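Long-range contacts in calcium-regulated actin-bundling protein (Dictyostelium discoideum, PDB 4X3N), which binds and bundles actin filaments under the control of calcium, and may contribute to the structure and reorganization of filopodia and pseudopodia during cell movement: residues S43-H48 against R150-E155; Y122-P127 against Y159-F164; K195-Y200 against E235-A240. All coordinates share one frame; numbering follows the deposited sequence.

Contact 1 (S43-H48 against R150-E155). With CA (calcium ion), chain D.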
loop_
_atom_site.group_PDB
_atom_site.type_symbol
_atom_site.label_atom_id
_atom_site.label_comp_id
_atom_site.label_asym_id
_atom_site.label_seq_id
_atom_site.Cartn_x
_atom_site.Cartn_y
_atom_site.Cartn_z
ATOM N N SER A 43 2.595 0.976 -21.329
ATOM C CA SER A 43 2.773 1.032 -22.778
ATOM C C SER A 43 1.503 0.522 -23.471
ATOM O O SER A 43 1.072 1.069 -24.467
ATOM C CB SER A 43 3.996 0.245 -23.199
ATOM O OG SER A 43 3.893 -1.111 -22.738
ATOM N N GLN A 44 0.888 -0.497 -22.918
ATOM C CA GLN A 44 -0.337 -0.993 -23.447
ATOM C C GLN A 44 -1.516 -0.057 -23.208
ATOM O O GLN A 44 -2.455 0.012 -24.003
ATOM C CB GLN A 44 -0.623 -2.362 -22.865
ATOM C CG GLN A 44 0.306 -3.435 -23.449
ATOM C CD GLN A 44 0.045 -4.775 -22.787
ATOM O OE1 GLN A 44 -1.082 -5.278 -22.781
ATOM N NE2 GLN A 44 1.064 -5.328 -22.196
ATOM N N GLN A 45 -1.496 0.626 -22.102
ATOM C CA GLN A 45 -2.501 1.667 -21.839
ATOM C C GLN A 45 -2.378 2.741 -22.919
ATOM O O GLN A 45 -3.405 3.277 -23.449
ATOM C CB GLN A 45 -2.244 2.300 -20.481
ATOM C CG GLN A 45 -2.519 1.467 -19.249
ATOM C CD GLN A 45 -2.090 2.130 -17.968
ATOM O OE1 GLN A 45 -2.266 3.372 -17.769
ATOM N NE2 GLN A 45 -1.560 1.321 -17.046
ATOM N N ALA A 46 -1.140 3.130 -23.167
ATOM C CA ALA A 46 -0.790 4.113 -24.186
ATOM C C ALA A 46 -1.286 3.712 -25.574
ATOM O O ALA A 46 -1.914 4.495 -26.303
ATOM C CB ALA A 46 0.704 4.312 -24.230
ATOM N N VAL A 47 -1.038 2.468 -25.950
ATOM C CA VAL A 47 -1.539 2.020 -27.176
ATOM C C VAL A 47 -3.047 1.926 -27.250
ATOM O O VAL A 47 -3.608 2.244 -28.317
ATOM C CB VAL A 47 -0.933 0.663 -27.535
ATOM C CG1 VAL A 47 -1.774 -0.007 -28.598
ATOM C CG2 VAL A 47 0.526 0.831 -27.955
ATOM N N HIS A 48 -3.736 1.561 -26.174
ATOM C CA HIS A 48 -5.172 1.624 -26.180
ATOM C C HIS A 48 -5.612 3.052 -26.460
ATOM O O HIS A 48 -6.530 3.305 -27.270
ATOM C CB HIS A 48 -5.811 1.195 -24.858
ATOM C CG HIS A 48 -6.060 -0.255 -24.775
ATOM N ND1 HIS A 48 -5.039 -1.153 -24.570
ATOM C CD2 HIS A 48 -7.187 -0.984 -24.917
ATOM C CE1 HIS A 48 -5.526 -2.377 -24.538
ATOM N NE2 HIS A 48 -6.823 -2.308 -24.777
ATOM N N ARG A 150 -5.496 5.841 -7.333
ATOM C CA ARG A 150 -4.340 5.599 -8.172
ATOM C C ARG A 150 -4.473 6.355 -9.512
ATOM O O ARG A 150 -5.598 6.599 -10.020
ATOM C CB ARG A 150 -4.196 4.117 -8.468
ATOM C CG ARG A 150 -4.297 3.127 -7.306
ATOM C CD ARG A 150 -3.104 3.110 -6.386
ATOM N NE ARG A 150 -1.876 2.702 -7.066
ATOM C CZ ARG A 150 -0.717 2.511 -6.456
ATOM N NH1 ARG A 150 -0.627 2.661 -5.118
ATOM N NH2 ARG A 150 0.364 2.170 -7.159
ATOM N N VAL A 151 -3.338 6.755 -10.062
ATOM C CA VAL A 151 -3.279 7.376 -11.370
ATOM C C VAL A 151 -2.533 6.455 -12.362
ATOM O O VAL A 151 -1.361 6.108 -12.147
ATOM C CB VAL A 151 -2.613 8.750 -11.324
ATOM C CG1 VAL A 151 -2.525 9.325 -12.704
ATOM C CG2 VAL A 151 -3.375 9.707 -10.422
ATOM N N SER A 152 -3.278 6.017 -13.372
ATOM C CA SER A 152 -2.773 5.235 -14.450
ATOM C C SER A 152 -2.276 6.185 -15.536
ATOM O O SER A 152 -2.626 7.356 -15.536
ATOM C CB SER A 152 -3.866 4.353 -14.988
ATOM O OG SER A 152 -4.979 5.148 -15.401
ATOM N N PHE A 153 -1.485 5.675 -16.462
ATOM C CA PHE A 153 -1.092 6.444 -17.647
ATOM C C PHE A 153 -2.288 6.765 -18.472
ATOM O O PHE A 153 -2.407 7.874 -18.971
ATOM C CB PHE A 153 -0.055 5.697 -18.445
ATOM C CG PHE A 153 0.718 6.535 -19.432
ATOM C CD1 PHE A 153 1.188 7.780 -19.096
ATOM C CD2 PHE A 153 1.078 5.997 -20.685
ATOM C CE1 PHE A 153 1.907 8.552 -20.038
ATOM C CE2 PHE A 153 1.849 6.759 -21.618
ATOM C CZ PHE A 153 2.212 8.027 -21.299
ATOM N N LEU A 154 -3.235 5.830 -18.550
ATOM C CA LEU A 154 -4.513 6.064 -19.218
ATOM C C LEU A 154 -5.224 7.289 -18.646
ATOM O O LEU A 154 -5.707 8.101 -19.393
ATOM C CB LEU A 154 -5.487 4.906 -19.143
ATOM C CG LEU A 154 -6.844 5.052 -19.863
ATOM C CD1 LEU A 154 -6.735 5.143 -21.390
ATOM C CD2 LEU A 154 -7.723 3.877 -19.516
ATOM N N GLU A 155 -5.316 7.360 -17.343
ATOM C CA GLU A 155 -6.039 8.458 -16.687
ATOM C C GLU A 155 -5.321 9.787 -16.915
ATOM O O GLU A 155 -5.963 10.773 -17.216
ATOM C CB GLU A 155 -6.238 8.133 -15.205
ATOM C CG GLU A 155 -7.328 7.114 -14.991
ATOM C CD GLU A 155 -7.326 6.591 -13.586
ATOM O OE1 GLU A 155 -6.305 6.017 -13.196
ATOM O OE2 GLU A 155 -8.339 6.778 -12.885
HETATM CA CA CA D . -7.478 5.542 -10.862
HETATM O O HOH W 1 -6.730 3.442 -11.713
#
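Q45 reaches from helix 42-57 over the first turn of helix 153-160 and brings its amide oxygen to the backbone N-H of L154 in that turn. L154 N donates to Q45 OE1 over 2.8 Å, nearly straight at 160° and in the plane of the side-chain carbonyl. F153 N stands equally near, and S152 CB and F153 CB pack round the same oxygen. With CG beside the backbone N (chi1 -70°) and an extended chain beyond it, Q45 spans the gap between the helices. Its NE2 is held from behind by the carbonyls of L40 and N92, which fixes the rotation of the amide and turns the oxygen to the helix start. Lower down, A46 CB meets the F153 ring at its edge, 3.8 Å from CE2, while I64 and I72 of helix 61-79 also pack against that ring.

The helix start is tied to the metal through a capping box. E155 N donates to S152 OG at 3.0 Å, and S152 N returns a bond to E155 OE1, which S152 OG also reaches at 2.7 Å. Both oxygens of E155 bind the calcium ion, together with R150 O at 2.3 Å, a water, and D144, N146 and D148, as in an EF-hand loop. The chemistry is that of a helix N terminus satisfied from two sides: S152 caps it from within, and buried Q45 accepts the L154 N-H from another helix, so the turn carrying the bidentate calcium ligand is pinned to the protein core.

Contact 2 (Y122-P127 against Y159-F164)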
loop_
_atom_site.group_PDB
_atom_site.type_symbol
_atom_site.label_atom_id
_atom_site.label_comp_id
_atom_site.label_asym_id
_atom_site.label_seq_id
_atom_site.Cartn_x
_atom_site.Cartn_y
_atom_site.Cartn_z
ATOM N N TYR A 122 4.512 20.641 -29.258
ATOM C CA TYR A 122 3.373 19.860 -28.738
ATOM C C TYR A 122 2.564 20.650 -27.727
ATOM O O TYR A 122 2.456 20.224 -26.571
ATOM C CB TYR A 122 3.915 18.600 -28.074
ATOM C CG TYR A 122 4.801 17.778 -28.986
ATOM C CD1 TYR A 122 4.242 17.001 -29.988
ATOM C CD2 TYR A 122 6.161 17.836 -28.894
ATOM C CE1 TYR A 122 5.019 16.248 -30.810
ATOM C CE2 TYR A 122 6.967 17.091 -29.734
ATOM C CZ TYR A 122 6.361 16.309 -30.689
ATOM O OH TYR A 122 7.050 15.540 -31.535
ATOM N N PRO A 123 1.983 21.813 -28.144
ATOM C CA PRO A 123 1.346 22.655 -27.141
ATOM C C PRO A 123 0.249 21.897 -26.386
ATOM O O PRO A 123 0.149 22.000 -25.188
ATOM C CB PRO A 123 0.741 23.816 -27.979
ATOM C CG PRO A 123 0.739 23.324 -29.403
ATOM C CD PRO A 123 1.965 22.456 -29.471
ATOM N N ILE A 124 -0.551 21.107 -27.084
ATOM C CA ILE A 124 -1.719 20.502 -26.436
ATOM C C ILE A 124 -1.288 19.411 -25.428
ATOM O O ILE A 124 -2.063 19.015 -24.579
ATOM C CB ILE A 124 -2.726 19.982 -27.476
ATOM C CG1 ILE A 124 -4.053 19.715 -26.811
ATOM C CG2 ILE A 124 -2.225 18.720 -28.134
ATOM C CD1 ILE A 124 -5.088 19.076 -27.711
ATOM N N SER A 125 -0.043 18.957 -25.512
ATOM C CA SER A 125 0.492 18.060 -24.558
ATOM C C SER A 125 1.099 18.690 -23.334
ATOM O O SER A 125 1.541 17.978 -22.493
ATOM C CB SER A 125 1.575 17.220 -25.233
ATOM O OG SER A 125 1.018 16.349 -26.162
ATOM N N GLN A 126 1.173 20.025 -23.231
ATOM C CA GLN A 126 1.951 20.600 -22.161
ATOM C C GLN A 126 1.199 20.424 -20.864
ATOM O O GLN A 126 0.018 20.704 -20.822
ATOM C CB GLN A 126 2.194 22.119 -22.365
ATOM C CG GLN A 126 3.184 22.414 -23.502
ATOM C CD GLN A 126 4.362 21.479 -23.517
ATOM O OE1 GLN A 126 5.296 21.600 -22.702
ATOM N NE2 GLN A 126 4.372 20.568 -24.495
ATOM N N PRO A 127 1.890 20.017 -19.798
ATOM C CA PRO A 127 1.246 19.928 -18.473
ATOM C C PRO A 127 1.046 21.318 -17.877
ATOM O O PRO A 127 1.476 22.288 -18.469
ATOM C CB PRO A 127 2.236 19.165 -17.645
ATOM C CG PRO A 127 3.561 19.428 -18.310
ATOM C CD PRO A 127 3.318 19.652 -19.762
ATOM N N TYR A 159 -7.092 12.992 -19.271
ATOM C CA TYR A 159 -7.235 14.307 -18.701
ATOM C C TYR A 159 -6.339 15.299 -19.441
ATOM O O TYR A 159 -6.782 16.387 -19.736
ATOM C CB TYR A 159 -7.023 14.343 -17.184
ATOM C CG TYR A 159 -7.392 15.702 -16.597
ATOM C CD1 TYR A 159 -8.726 16.115 -16.542
ATOM C CD2 TYR A 159 -6.408 16.583 -16.164
ATOM C CE1 TYR A 159 -9.063 17.363 -16.052
ATOM C CE2 TYR A 159 -6.727 17.834 -15.699
ATOM C CZ TYR A 159 -8.047 18.208 -15.645
ATOM O OH TYR A 159 -8.350 19.428 -15.144
ATOM N N GLN A 160 -5.138 14.898 -19.829
ATOM C CA GLN A 160 -4.273 15.799 -20.611
ATOM C C GLN A 160 -4.939 16.223 -21.925
ATOM O O GLN A 160 -4.900 17.386 -22.302
ATOM C CB GLN A 160 -2.936 15.152 -20.855
ATOM C CG GLN A 160 -1.974 15.944 -21.695
ATOM C CD GLN A 160 -1.486 17.217 -21.019
ATOM O OE1 GLN A 160 -0.939 17.166 -19.951
ATOM N NE2 GLN A 160 -1.685 18.357 -21.662
ATOM N N TYR A 161 -5.617 15.287 -22.580
ATOM C CA TYR A 161 -6.170 15.507 -23.924
ATOM C C TYR A 161 -7.641 15.646 -23.809
ATOM O O TYR A 161 -8.387 15.286 -24.712
ATOM C CB TYR A 161 -5.731 14.339 -24.810
ATOM C CG TYR A 161 -4.274 14.313 -24.939
ATOM C CD1 TYR A 161 -3.593 15.303 -25.651
ATOM C CD2 TYR A 161 -3.513 13.322 -24.334
ATOM C CE1 TYR A 161 -2.213 15.289 -25.771
ATOM C CE2 TYR A 161 -2.126 13.313 -24.461
ATOM C CZ TYR A 161 -1.483 14.287 -25.158
ATOM O OH TYR A 161 -0.106 14.252 -25.197
ATOM N N LYS A 162 -8.100 16.235 -22.697
ATOM C CA LYS A 162 -9.505 16.323 -22.449
ATOM C C LYS A 162 -10.312 17.231 -23.414
ATOM O O LYS A 162 -11.552 17.088 -23.467
ATOM C CB LYS A 162 -9.815 16.752 -21.007
ATOM C CG LYS A 162 -9.472 18.222 -20.684
ATOM C CD LYS A 162 -9.599 18.512 -19.213
ATOM C CE LYS A 162 -8.938 19.837 -18.856
ATOM N NZ LYS A 162 -9.772 20.912 -19.428
ATOM N N ASP A 163 -9.658 18.098 -24.186
ATOM C CA ASP A 163 -10.372 18.866 -25.268
ATOM C C ASP A 163 -11.100 17.913 -26.224
ATOM O O ASP A 163 -12.017 18.296 -26.906
ATOM C CB ASP A 163 -9.401 19.645 -26.162
ATOM C CG ASP A 163 -8.596 20.675 -25.417
ATOM O OD1 ASP A 163 -9.085 21.203 -24.361
ATOM O OD2 ASP A 163 -7.437 20.949 -25.919
ATOM N N PHE A 164 -10.680 16.653 -26.320
ATOM C CA PHE A 164 -11.452 15.708 -27.122
ATOM C C PHE A 164 -11.678 14.328 -26.491
ATOM O O PHE A 164 -12.562 13.667 -26.945
ATOM C CB PHE A 164 -10.840 15.482 -28.522
ATOM C CG PHE A 164 -9.445 15.018 -28.482
ATOM C CD1 PHE A 164 -9.168 13.680 -28.281
ATOM C CD2 PHE A 164 -8.417 15.913 -28.627
ATOM C CE1 PHE A 164 -7.866 13.272 -28.195
ATOM C CE2 PHE A 164 -7.118 15.510 -28.510
ATOM C CZ PHE A 164 -6.841 14.177 -28.299
HETATM O O HOH W 2 1.528 16.599 -19.971
#
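Q160 NE2 sits between two backbone carbonyls of the 122-127 turn and donates to both, to I124 O and to Q126 O, each at 3.0 Å. Neither bond is ideal: the nitrogen lies tilted from the I124 carbonyl plane and well above that of Q126, 69° out of it. The other end of the amide works through water, for water 2 donates to Q160 OE1 and also to S125 O, at 2.9 Å from the latter. A bend at chi2 (67°) directs the amide toward 122-127; Q160 CG itself lies over one face of the Y161 ring.

Beside this clasp Y161 OH and S125 OG approach to 2.6 Å, the serine oxygen lying at the ring edge, in its plane; E60 is hydrogen-bonded to the same S125 OG. I124 closes the outer side: its CD1 meets the edge of the F164 ring, 4.2 Å from CE2, and D163 OD2 lies 3.5 Å from the same methyl. Within the turn, Q126 NE2 bonds back to Y122 O at 2.8 Å, and S125 N reaches that carbonyl from its opposite face. Behind it, F63 of helix 61-79 touches S125 and Q126, while V57 of helix 42-57 touches Y161 and F164. With an alanine in place of Q160, the I124 and Q126 carbonyls would probably lose their shared donor and water 2 one of its anchors. One amide thus gathers three successive carbonyls, two directly and one through water, fastening the short 3-10 turn at 123-125 and the residue after it to the end of helix 153-160.

Contact 3 (K195-Y200 against E235-A240)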
loop_
_atom_site.group_PDB
_atom_site.type_symbol
_atom_site.label_atom_id
_atom_site.label_comp_id
_atom_site.label_asym_id
_atom_site.label_seq_id
_atom_site.Cartn_x
_atom_site.Cartn_y
_atom_site.Cartn_z
ATOM N N LYS A 195 13.644 -8.711 -22.829
ATOM C CA LYS A 195 14.205 -9.764 -22.021
ATOM C C LYS A 195 15.678 -9.986 -22.406
ATOM O O LYS A 195 16.480 -10.204 -21.564
ATOM C CB LYS A 195 13.329 -10.987 -22.193
ATOM C CG LYS A 195 13.708 -12.164 -21.338
ATOM C CD LYS A 195 12.649 -13.301 -21.360
ATOM C CE LYS A 195 12.887 -14.416 -22.405
ATOM N NZ LYS A 195 14.269 -14.974 -22.608
ATOM N N ARG A 196 16.029 -9.984 -23.679
ATOM C CA ARG A 196 17.433 -10.197 -24.072
ATOM C C ARG A 196 18.347 -9.017 -23.682
ATOM O O ARG A 196 19.489 -9.206 -23.348
ATOM C CB ARG A 196 17.504 -10.436 -25.546
ATOM C CG ARG A 196 16.804 -11.704 -26.051
ATOM C CD ARG A 196 17.318 -12.939 -25.278
ATOM N NE ARG A 196 16.460 -14.074 -25.562
ATOM C CZ ARG A 196 16.832 -15.368 -25.647
ATOM N NH1 ARG A 196 18.086 -15.769 -25.430
ATOM N NH2 ARG A 196 15.909 -16.283 -25.945
ATOM N N ILE A 197 17.800 -7.807 -23.689
ATOM C CA ILE A 197 18.511 -6.637 -23.237
ATOM C C ILE A 197 18.834 -6.768 -21.775
ATOM O O ILE A 197 19.982 -6.512 -21.357
ATOM C CB ILE A 197 17.658 -5.365 -23.433
ATOM C CG1 ILE A 197 17.651 -4.940 -24.898
ATOM C CG2 ILE A 197 18.217 -4.276 -22.539
ATOM C CD1 ILE A 197 16.582 -3.905 -25.258
ATOM N N ARG A 198 17.848 -7.163 -20.955
ATOM C CA ARG A 198 18.130 -7.407 -19.495
ATOM C C ARG A 198 19.224 -8.456 -19.326
ATOM O O ARG A 198 20.125 -8.254 -18.587
ATOM C CB ARG A 198 16.874 -7.820 -18.724
ATOM C CG ARG A 198 17.077 -8.401 -17.301
ATOM C CD ARG A 198 15.757 -8.579 -16.533
ATOM N NE ARG A 198 14.935 -7.387 -16.654
ATOM C CZ ARG A 198 13.709 -7.231 -16.143
ATOM N NH1 ARG A 198 13.124 -8.201 -15.465
ATOM N NH2 ARG A 198 13.075 -6.080 -16.302
ATOM N N ALA A 199 19.079 -9.606 -19.963
ATOM C CA ALA A 199 20.081 -10.661 -19.878
ATOM C C ALA A 199 21.480 -10.101 -20.233
ATOM O O ALA A 199 22.434 -10.302 -19.486
ATOM C CB ALA A 199 19.725 -11.790 -20.839
ATOM N N TYR A 200 21.591 -9.389 -21.349
ATOM C CA TYR A 200 22.867 -8.766 -21.775
ATOM C C TYR A 200 23.429 -7.713 -20.817
ATOM O O TYR A 200 24.604 -7.752 -20.432
ATOM C CB TYR A 200 22.716 -8.183 -23.172
ATOM C CG TYR A 200 23.839 -7.250 -23.634
ATOM C CD1 TYR A 200 25.054 -7.752 -24.125
ATOM C CD2 TYR A 200 23.641 -5.887 -23.683
ATOM C CE1 TYR A 200 26.040 -6.907 -24.591
ATOM C CE2 TYR A 200 24.616 -5.024 -24.161
ATOM C CZ TYR A 200 25.809 -5.534 -24.606
ATOM O OH TYR A 200 26.764 -4.647 -25.036
ATOM N N GLU A 235 24.715 -11.996 -29.010
ATOM C CA GLU A 235 24.180 -12.672 -30.159
ATOM C C GLU A 235 22.640 -12.891 -30.080
ATOM O O GLU A 235 21.912 -12.706 -31.047
ATOM C CB GLU A 235 24.912 -14.015 -30.344
ATOM C CG GLU A 235 24.403 -14.838 -31.523
ATOM C CD GLU A 235 25.150 -16.186 -31.660
ATOM O OE1 GLU A 235 25.745 -16.442 -32.717
ATOM O OE2 GLU A 235 25.110 -16.977 -30.697
ATOM N N GLN A 236 22.173 -13.351 -28.947
ATOM C CA GLN A 236 20.761 -13.654 -28.772
ATOM C C GLN A 236 19.960 -12.344 -28.920
ATOM O O GLN A 236 18.876 -12.319 -29.508
ATOM C CB GLN A 236 20.547 -14.252 -27.398
ATOM C CG GLN A 236 21.067 -15.687 -27.201
ATOM C CD GLN A 236 20.311 -16.682 -28.056
ATOM O OE1 GLN A 236 19.066 -16.592 -28.239
ATOM N NE2 GLN A 236 21.044 -17.675 -28.576
ATOM N N LEU A 237 20.500 -11.260 -28.388
ATOM C CA LEU A 237 19.836 -9.936 -28.531
ATOM C C LEU A 237 19.745 -9.547 -29.987
ATOM O O LEU A 237 18.661 -9.222 -30.502
ATOM C CB LEU A 237 20.606 -8.914 -27.708
ATOM C CG LEU A 237 20.183 -7.452 -27.743
ATOM C CD1 LEU A 237 18.722 -7.298 -27.519
ATOM C CD2 LEU A 237 20.941 -6.693 -26.676
ATOM N N ASN A 238 20.866 -9.620 -30.693
ATOM C CA ASN A 238 20.871 -9.321 -32.133
ATOM C C ASN A 238 19.843 -10.094 -32.915
ATOM O O ASN A 238 19.168 -9.554 -33.792
ATOM C CB ASN A 238 22.237 -9.584 -32.742
ATOM C CG ASN A 238 23.342 -8.651 -32.211
ATOM O OD1 ASN A 238 23.108 -7.536 -31.732
ATOM N ND2 ASN A 238 24.580 -9.114 -32.346
ATOM N N PHE A 239 19.670 -11.373 -32.588
ATOM C CA PHE A 239 18.692 -12.181 -33.298
ATOM C C PHE A 239 17.272 -11.788 -32.850
ATOM O O PHE A 239 16.350 -11.767 -33.661
ATOM C CB PHE A 239 18.947 -13.703 -33.131
ATOM C CG PHE A 239 19.953 -14.297 -34.139
ATOM C CD1 PHE A 239 19.506 -14.872 -35.337
ATOM C CD2 PHE A 239 21.332 -14.279 -33.897
ATOM C CE1 PHE A 239 20.407 -15.425 -36.247
ATOM C CE2 PHE A 239 22.243 -14.833 -34.822
ATOM C CZ PHE A 239 21.782 -15.396 -36.001
ATOM N N ALA A 240 17.089 -11.506 -31.562
ATOM C CA ALA A 240 15.765 -11.106 -31.069
ATOM C C ALA A 240 15.326 -9.831 -31.785
ATOM O O ALA A 240 14.158 -9.682 -32.120
ATOM C CB ALA A 240 15.829 -10.868 -29.588
#
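R196 lies along helix 232-255 and meets it with nearly its whole length. Its CB rests 3.8 Å from L237 CA, where the two backbones come nearest, and 3.9 Å from L237 CD1. CG follows at 3.8 Å from A240 CB. There the chain bends at chi2 (-54°), which takes CD past Q236 CB at 4.1 Å, and the guanidinium follows across Q236, whose OE1 lies over one face of it, 3.1 Å from NH1. The two planes are 27° apart; with OE1 over the face, the NH1-OE1 geometry is too poor for a hydrogen bond, and the salt bridge of R196 NE is instead with E192, one turn earlier in its own helix.

Farther along helix 181-211, the fork of L237 takes over: CD1 touches I197 CG1 at 3.7 Å and CD2 touches Y200 CD2 at 4.1 Å. Y290 of helix 273-290 packs on I197, Y200 and L237, and Y200 OH bonds to D229. The axes of the two segments run antiparallel, at 163°, and approach to 8.8 Å, a close pairing within the F-actin-bundling C-terminal family region. Across it the grip is apolar, through the arginine's own methylenes and the leucine, with the charged end paired to E192.

How the contacts relate
From the N terminus, helix 42-57 supplies the first half of contact 1, whose partner comes about a hundred residues later, at the end of the calcium-binding loop. Before contact 1 closes, the chain passes through 122-127, the first half of contact 2, and the two contacts cross: contact 2 ends at 159-164, beyond 150-155. Both use helix 153-160, contact 1 at its start and contact 2 at its finish, their centres about 15 Å apart. Contact 3 follows in series, closing the excursion through helix 220-227 and pairing helices 181-211 and 232-255 antiparallel, its centre about 36 Å from that of contact 2. Helix 273-290 then returns to touch residues of both contact 1 and contact 3.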